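Long-range contacts in enoyl-CoA hydratase/isomerase family protein (Bacillus anthracis, PDB 3KQF), which probably catalyses the reversible addition of water across the double bond of enoyl-CoA thioesters, a hydratase step of fatty-acid breakdown: residues His18-Ser23 / Arg55-Thr60; Leu120-Asp125 / Gln152-Leu157; Ile112-Gly117 / Gly136-Thr141. One frame throughout, in Å; residues are numbered along the deposited sequence. Where two conformers were deposited one is given.

Interaction 1. Residues His18-Ser23 / Arg55-Thr60; sequences HVVKIS and RVVILT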
# COMPACT_ATOMS: atom_id res chain seq x y z
N HIS A 18 11.29 13.25 28.02
CA HIS A 18 11.66 12.53 26.79
C HIS A 18 10.82 12.93 25.56
O HIS A 18 11.02 12.39 24.47
CB HIS A 18 11.59 11.00 26.95
CG HIS A 18 12.39 10.47 28.09
ND1 HIS A 18 11.82 9.79 29.15
CD2 HIS A 18 13.72 10.51 28.35
CE1 HIS A 18 12.76 9.44 30.00
NE2 HIS A 18 13.92 9.87 29.54
N VAL A 19 9.88 13.85 25.73
CA VAL A 19 9.01 14.28 24.62
C VAL A 19 9.09 15.78 24.39
O VAL A 19 8.99 16.56 25.35
CB VAL A 19 7.54 13.90 24.89
CG1 VAL A 19 6.62 14.37 23.75
CG2 VAL A 19 7.42 12.39 25.08
N VAL A 20 9.28 16.19 23.13
CA VAL A 20 9.30 17.59 22.76
C VAL A 20 8.13 17.85 21.83
O VAL A 20 7.86 17.04 20.94
CB VAL A 20 10.65 18.02 22.08
CG1 VAL A 20 10.89 17.28 20.82
CG2 VAL A 20 10.67 19.55 21.85
N LYS A 21 7.42 18.95 22.05
CA LYS A 21 6.25 19.32 21.23
C LYS A 21 6.58 20.63 20.55
O LYS A 21 6.84 21.63 21.22
CB LYS A 21 4.99 19.48 22.09
CG LYS A 21 3.74 19.85 21.30
CD LYS A 21 2.50 20.08 22.15
CE LYS A 21 2.60 21.34 22.98
NZ LYS A 21 1.30 21.71 23.57
N ILE A 22 6.61 20.60 19.22
CA ILE A 22 6.87 21.78 18.41
C ILE A 22 5.54 22.27 17.86
O ILE A 22 4.81 21.49 17.25
CB ILE A 22 7.79 21.45 17.23
CG1 ILE A 22 9.10 20.81 17.72
CG2 ILE A 22 8.07 22.71 16.43
CD1 ILE A 22 10.01 20.35 16.60
N SER A 23 5.20 23.53 18.09
CA SER A 23 3.94 24.08 17.61
C SER A 23 4.14 25.23 16.63
O SER A 23 4.80 26.24 16.97
CB SER A 23 3.10 24.60 18.79
OG SER A 23 2.89 23.63 19.78
N ARG A 55 13.16 11.43 23.15
CA ARG A 55 12.78 10.16 22.55
C ARG A 55 11.68 10.20 21.50
O ARG A 55 11.61 9.30 20.68
CB ARG A 55 12.40 9.15 23.64
CG ARG A 55 13.57 8.77 24.56
CD ARG A 55 13.16 7.84 25.69
NE ARG A 55 14.29 7.55 26.57
CZ ARG A 55 14.29 6.66 27.55
NH1 ARG A 55 13.21 5.91 27.81
NH2 ARG A 55 15.39 6.49 28.28
N VAL A 56 10.84 11.23 21.55
CA VAL A 56 9.72 11.36 20.64
C VAL A 56 9.45 12.84 20.48
O VAL A 56 9.61 13.63 21.45
CB VAL A 56 8.41 10.71 21.20
CG1 VAL A 56 7.29 10.80 20.17
CG2 VAL A 56 8.62 9.26 21.60
N VAL A 57 8.99 13.19 19.29
CA VAL A 57 8.64 14.55 18.95
C VAL A 57 7.18 14.62 18.49
O VAL A 57 6.68 13.74 17.75
CB VAL A 57 9.52 15.04 17.75
CG1 VAL A 57 9.13 16.46 17.32
CG2 VAL A 57 11.01 14.96 18.12
N ILE A 58 6.50 15.67 18.93
CA ILE A 58 5.12 15.93 18.49
C ILE A 58 5.14 17.25 17.69
O ILE A 58 5.71 18.24 18.15
CB ILE A 58 4.14 16.05 19.67
CG1 ILE A 58 4.06 14.74 20.42
CG2 ILE A 58 2.74 16.45 19.16
CD1 ILE A 58 3.39 14.84 21.81
N LEU A 59 4.51 17.24 16.52
CA LEU A 59 4.44 18.43 15.68
C LEU A 59 2.97 18.82 15.56
O LEU A 59 2.14 18.00 15.18
CB LEU A 59 5.05 18.13 14.30
CG LEU A 59 5.20 19.30 13.33
CD1 LEU A 59 5.99 20.44 13.96
CD2 LEU A 59 5.88 18.82 12.02
N THR A 60 2.66 20.07 15.89
CA THR A 60 1.27 20.54 15.86
C THR A 60 1.20 22.03 15.51
O THR A 60 2.23 22.68 15.29
CB THR A 60 0.57 20.25 17.22
OG1 THR A 60 -0.85 20.33 17.10
CG2 THR A 60 1.06 21.20 18.34

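Interaction 2. Residues Leu120-Asp125 / Gln152-Leu157; sequences LSLACD and QRLPRL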
# COMPACT_ATOMS: atom_id res chain seq x y z
N LEU A 120 3.68 18.31 5.31
CA LEU A 120 4.34 18.30 6.61
C LEU A 120 3.87 17.10 7.44
O LEU A 120 4.69 16.41 8.07
CB LEU A 120 4.05 19.62 7.35
CG LEU A 120 4.69 19.80 8.72
CD1 LEU A 120 6.22 19.65 8.58
CD2 LEU A 120 4.31 21.14 9.34
N SER A 121 2.57 16.81 7.40
CA SER A 121 2.03 15.66 8.16
C SER A 121 2.53 14.33 7.57
O SER A 121 2.71 13.39 8.30
CB SER A 121 0.50 15.68 8.22
OG SER A 121 -0.07 15.17 7.04
N LEU A 122 2.78 14.28 6.26
CA LEU A 122 3.30 13.07 5.60
C LEU A 122 4.77 12.82 5.95
O LEU A 122 5.21 11.69 5.90
CB LEU A 122 3.15 13.16 4.08
CG LEU A 122 1.70 13.03 3.58
CD1 LEU A 122 1.55 13.52 2.14
CD2 LEU A 122 1.17 11.59 3.73
N ALA A 123 5.50 13.89 6.30
CA ALA A 123 6.92 13.77 6.69
C ALA A 123 7.05 13.19 8.08
O ALA A 123 8.14 12.77 8.48
CB ALA A 123 7.62 15.13 6.62
N CYS A 124 5.96 13.21 8.83
CA CYS A 124 5.94 12.62 10.17
C CYS A 124 5.74 11.11 10.05
O CYS A 124 5.19 10.61 9.05
CB CYS A 124 4.83 13.24 11.03
SG CYS A 124 5.01 15.04 11.32
N ASP A 125 6.21 10.37 11.06
CA ASP A 125 6.05 8.91 11.11
C ASP A 125 4.59 8.46 11.09
O ASP A 125 4.25 7.50 10.41
CB ASP A 125 6.76 8.33 12.34
CG ASP A 125 8.26 8.50 12.26
OD1 ASP A 125 8.91 7.57 11.73
OD2 ASP A 125 8.78 9.57 12.61
N GLN A 152 5.09 12.03 -3.77
CA GLN A 152 5.86 10.84 -3.41
C GLN A 152 5.42 10.18 -2.09
O GLN A 152 5.20 8.96 -2.03
CB GLN A 152 7.33 11.23 -3.32
CG GLN A 152 7.83 11.87 -4.61
CD GLN A 152 7.57 10.97 -5.79
OE1 GLN A 152 8.01 9.80 -5.79
NE2 GLN A 152 6.84 11.48 -6.80
N ARG A 153 5.27 10.96 -1.02
CA ARG A 153 4.86 10.39 0.27
C ARG A 153 3.39 9.97 0.32
O ARG A 153 3.05 9.00 1.00
CB ARG A 153 5.20 11.34 1.44
CG ARG A 153 6.71 11.66 1.54
CD ARG A 153 7.06 12.42 2.82
NE ARG A 153 8.49 12.67 2.91
CZ ARG A 153 9.10 13.78 2.49
NH1 ARG A 153 8.42 14.78 1.96
NH2 ARG A 153 10.43 13.89 2.60
N LEU A 154 2.51 10.67 -0.40
CA LEU A 154 1.10 10.32 -0.35
C LEU A 154 0.82 8.94 -0.99
O LEU A 154 0.19 8.11 -0.36
CB LEU A 154 0.21 11.40 -0.98
CG LEU A 154 -1.30 11.22 -0.74
CD1 LEU A 154 -1.68 11.26 0.76
CD2 LEU A 154 -2.10 12.25 -1.50
N PRO A 155 1.30 8.69 -2.22
CA PRO A 155 0.98 7.35 -2.76
C PRO A 155 1.67 6.23 -2.00
O PRO A 155 1.16 5.11 -1.97
CB PRO A 155 1.48 7.40 -4.22
CG PRO A 155 2.44 8.54 -4.26
CD PRO A 155 1.97 9.54 -3.22
N ARG A 156 2.82 6.52 -1.40
CA ARG A 156 3.52 5.53 -0.64
C ARG A 156 2.70 5.14 0.59
O ARG A 156 2.66 3.96 0.96
CB ARG A 156 4.92 5.98 -0.25
CG ARG A 156 5.89 5.87 -1.41
CD ARG A 156 7.23 6.43 -1.08
NE ARG A 156 8.20 6.14 -2.16
CZ ARG A 156 8.24 6.77 -3.33
NH1 ARG A 156 7.41 7.76 -3.62
NH2 ARG A 156 9.16 6.42 -4.22
N LEU A 157 1.97 6.09 1.16
CA LEU A 157 1.16 5.80 2.37
C LEU A 157 -0.21 5.19 2.10
O LEU A 157 -0.60 4.21 2.76
CB LEU A 157 0.98 7.08 3.21
CG LEU A 157 0.25 6.94 4.56
CD1 LEU A 157 1.04 6.01 5.46
CD2 LEU A 157 0.09 8.30 5.20

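Interaction 3. Residues Ile112-Gly117 / Gly136-Thr141; sequences IALGGG and GLTETT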
# COMPACT_ATOMS: atom_id res chain seq x y z
N ILE A 112 -7.11 22.67 9.76
CA ILE A 112 -6.80 22.52 8.34
C ILE A 112 -5.33 22.20 8.12
O ILE A 112 -4.45 22.73 8.79
CB ILE A 112 -7.22 23.74 7.45
CG1 ILE A 112 -6.55 25.04 7.90
CG2 ILE A 112 -8.76 23.89 7.43
CD1 ILE A 112 -6.60 26.13 6.83
N ALA A 113 -5.08 21.32 7.16
CA ALA A 113 -3.73 20.89 6.79
C ALA A 113 -3.77 20.79 5.29
O ALA A 113 -4.14 19.75 4.74
CB ALA A 113 -3.40 19.53 7.42
N LEU A 114 -3.37 21.86 4.63
CA LEU A 114 -3.52 21.94 3.19
C LEU A 114 -2.25 22.20 2.49
O LEU A 114 -1.45 23.01 2.96
CB LEU A 114 -4.47 23.07 2.85
CG LEU A 114 -5.84 23.01 3.49
CD1 LEU A 114 -6.57 24.32 3.19
CD2 LEU A 114 -6.64 21.80 3.01
N GLY A 115 -2.05 21.48 1.39
CA GLY A 115 -0.86 21.64 0.55
C GLY A 115 0.37 21.28 1.38
O GLY A 115 0.47 20.14 1.88
N GLY A 116 1.25 22.25 1.56
CA GLY A 116 2.44 22.09 2.41
C GLY A 116 2.09 21.55 3.80
O GLY A 116 2.92 20.92 4.43
N GLY A 117 0.88 21.85 4.28
CA GLY A 117 0.40 21.32 5.58
C GLY A 117 0.17 19.81 5.55
O GLY A 117 0.49 19.09 6.52
N GLY A 136 -5.72 17.77 2.54
CA GLY A 136 -5.74 17.71 1.09
C GLY A 136 -4.52 18.35 0.48
O GLY A 136 -3.88 19.21 1.09
N LEU A 137 -4.20 17.92 -0.73
CA LEU A 137 -3.11 18.51 -1.49
C LEU A 137 -3.81 19.34 -2.55
O LEU A 137 -4.15 18.85 -3.62
CB LEU A 137 -2.20 17.46 -2.10
CG LEU A 137 -1.31 16.73 -1.10
CD1 LEU A 137 -0.51 15.66 -1.77
CD2 LEU A 137 -0.37 17.72 -0.41
N THR A 138 -3.95 20.63 -2.25
CA THR A 138 -4.70 21.57 -3.08
C THR A 138 -3.89 22.22 -4.20
O THR A 138 -4.44 23.01 -4.96
CB THR A 138 -5.24 22.71 -2.19
OG1 THR A 138 -4.14 23.27 -1.46
CG2 THR A 138 -6.31 22.18 -1.19
N GLU A 139 -2.61 21.85 -4.31
CA GLU A 139 -1.69 22.45 -5.29
C GLU A 139 -2.19 22.62 -6.76
O GLU A 139 -2.04 23.69 -7.34
CB GLU A 139 -0.33 21.74 -5.26
CG GLU A 139 0.51 22.00 -4.00
CD GLU A 139 0.15 21.13 -2.78
OE1 GLU A 139 -0.93 20.52 -2.74
OE2 GLU A 139 1.00 21.04 -1.85
N THR A 140 -2.80 21.59 -7.34
CA THR A 140 -3.23 21.69 -8.73
C THR A 140 -4.31 22.75 -8.94
O THR A 140 -4.46 23.27 -10.04
CB THR A 140 -3.69 20.34 -9.31
OG1 THR A 140 -4.77 19.84 -8.50
CG2 THR A 140 -2.48 19.30 -9.40
N THR A 141 -5.06 23.10 -7.88
CA THR A 141 -6.09 24.17 -7.98
C THR A 141 -5.42 25.56 -8.10
O THR A 141 -6.09 26.54 -8.40
CB THR A 141 -7.09 24.19 -6.78
OG1 THR A 141 -6.46 24.72 -5.60
CG2 THR A 141 -7.67 22.79 -6.53

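Interaction 1. Residues His18-Ser23 / Arg55-Thr60
The carbonyl O of His18 is gripped by two successive backbone amides. Arg55 N reaches His18 O at 2.7 Å from a position tilted out of the carbonyl plane, while Val56 N meets the same His18 O at 3.1 Å, nearly along the C=O axis. This fork holds the first residues of the two segments together, and beyond it their side chains stack. The Arg55 guanidinium stacks over the His18 imidazole, planes 17° apart and centres 3.9 Å apart, with NE above the CD2 rim and CD over the ring face in a CH-pi contact. With its methylenes stretched out, the arginine runs alongside the histidine; its NH1 and NH2 are anchored by the carbonyls of Ala205 and Tyr262. Past this end the segments are parallel neighbours, strands 19-24 and 56-61 of the central sheet, joined through helix 35-49 as a beta-alpha-beta unit of the crotonase fold. Amides and carbonyls alternate across the gap, from Val20 N to Val56 O and Ile58 N to Val20 O, then Ile22 N to Ile58 O at 2.7 Å and Thr60 N to Ile22 O. On the face carrying Val20, Ile22 and Val57, Val20 CG1 sits between its own N and carbonyl carbon (chi1 61°), alongside Val57 and 3.6 Å from Val57 CG2; Ile48 of helix 35-49 covers this patch. On the other face Val19 CG1 touches Ile58 CD1 at 3.8 Å beneath Ala201 of helix 193-206, and Thr60 CG2 turns to Ser23 OG, 3.4 Å away, while Thr60 OG1 bonds to Ala108 O.

Interaction 2. Residues Leu120-Asp125 / Gln152-Leu157
Leu122 meets Arg153, Leu154 and Leu157 with three different parts of its side chain. Its CB lies against the arginine's aliphatic base, Leu122 CB to Arg153 CB 3.8 Å, where the two backbones come nearest. With CG anti to its carbonyl carbon (chi1 -71°), the branched end is carried beyond Arg153 to the leucines: Leu122 CD1 packs 4.0 Å from Leu154 CB, and Leu122 CD2 touches Leu157 CD2 at 3.8 Å, one turn on from Arg153. The two leucines approach at a slant to Leu122, and Leu183 adds to the same apolar cluster. This is how the Leu122-Ala123 part of helix 116-123 packs against helix 150-158 inside the crotonase fold, by van der Waals contact with no hydrogen bond between the segments. Arg153 departs in the other direction. Running straight as far as NE, it passes the backbone of Leu122 and Ala123, its CD 3.7 Å from Leu122 O and 4.1 Å from Ala123 N, and the guanidinium comes obliquely past Ala123 CA. Arg153 NE then makes a salt bridge with Glu99 OE1 of helix 81-99, an acidic partner for a buried cation, so the methylenes serve the interface while the charge is met beyond it. Leu231 of the second subunit packs on Arg153, and Gly161 of the third subunit reaches Leu157.

Interaction 3. Residues Ile112-Gly117 / Gly136-Thr141
The Glu139 carboxylate lies against the backbone of Gly115, its OE2 only 3.1 Å from Gly115 CA, and OE1 of the same group also faces that carbon. A bend at chi2 (83°) folds the side chain back over the glycine, and such a close approach relies on the bare CA of Gly115, whose positive phi (62°) likewise suits glycine. Leu137 comes to the same residue with a methyl, CD2 standing 3.4 Å from Gly115 O. Backbone bonds fix the two segments just before this point. Gly115 N donates to Gly136 O at 2.9 Å, within the carbonyl plane, whereas the bond from Gly136 N to Ala113 O is weak; Thr118 OG1 is bonded to both of those atoms and bridges them. Leu114 and Gly136 thus form a short parallel bridge, and Leu114 CD2 extends toward Thr138 CG2, 4.2 Å away. Thr138 O ties down the following turn by accepting from both Thr141 N and Thr141 OG1, the hydroxyl at 2.7 Å. On the first segment, Gly115 is the N-cap of helix 116-123, and Gly117 N bonds to Leu114 O at 2.9 Å. Glu139 also packs on Glu119, one turn into that helix. A glycine-rich helix start beside two neighbouring glutamates is characteristic of the crotonase active site: in hydratases of this family the two acidic groups handle the water, and a backbone amide from this helix start contributes to the oxyanion hole for the thioester carbonyl, an organisation that this helix start and the neighbouring glutamates are consistent with.

In the fold
Interaction 2 stands between the other two. Its centre is 18 Å from that of interaction 1, which it meets where Leu59, a side chain with two conformations, can bring CD2 to 3.6 Å from Leu120 CD1. Toward interaction 3 the centres are 13 Å apart; the two share helix 116-123, and Leu154 CD2 touches Leu137 CD1 at 3.8 Å. Interactions 1 and 3 do not touch, their nearest atoms being about 8 Å apart. Thus the sheet of 18-23 and 55-60 backs the helix whose start lines the probable active site in interaction 3. Interactions 2 and 3 both reach the second subunit; a bound calcium ion lies about 14 Å from the Arg153 side chain.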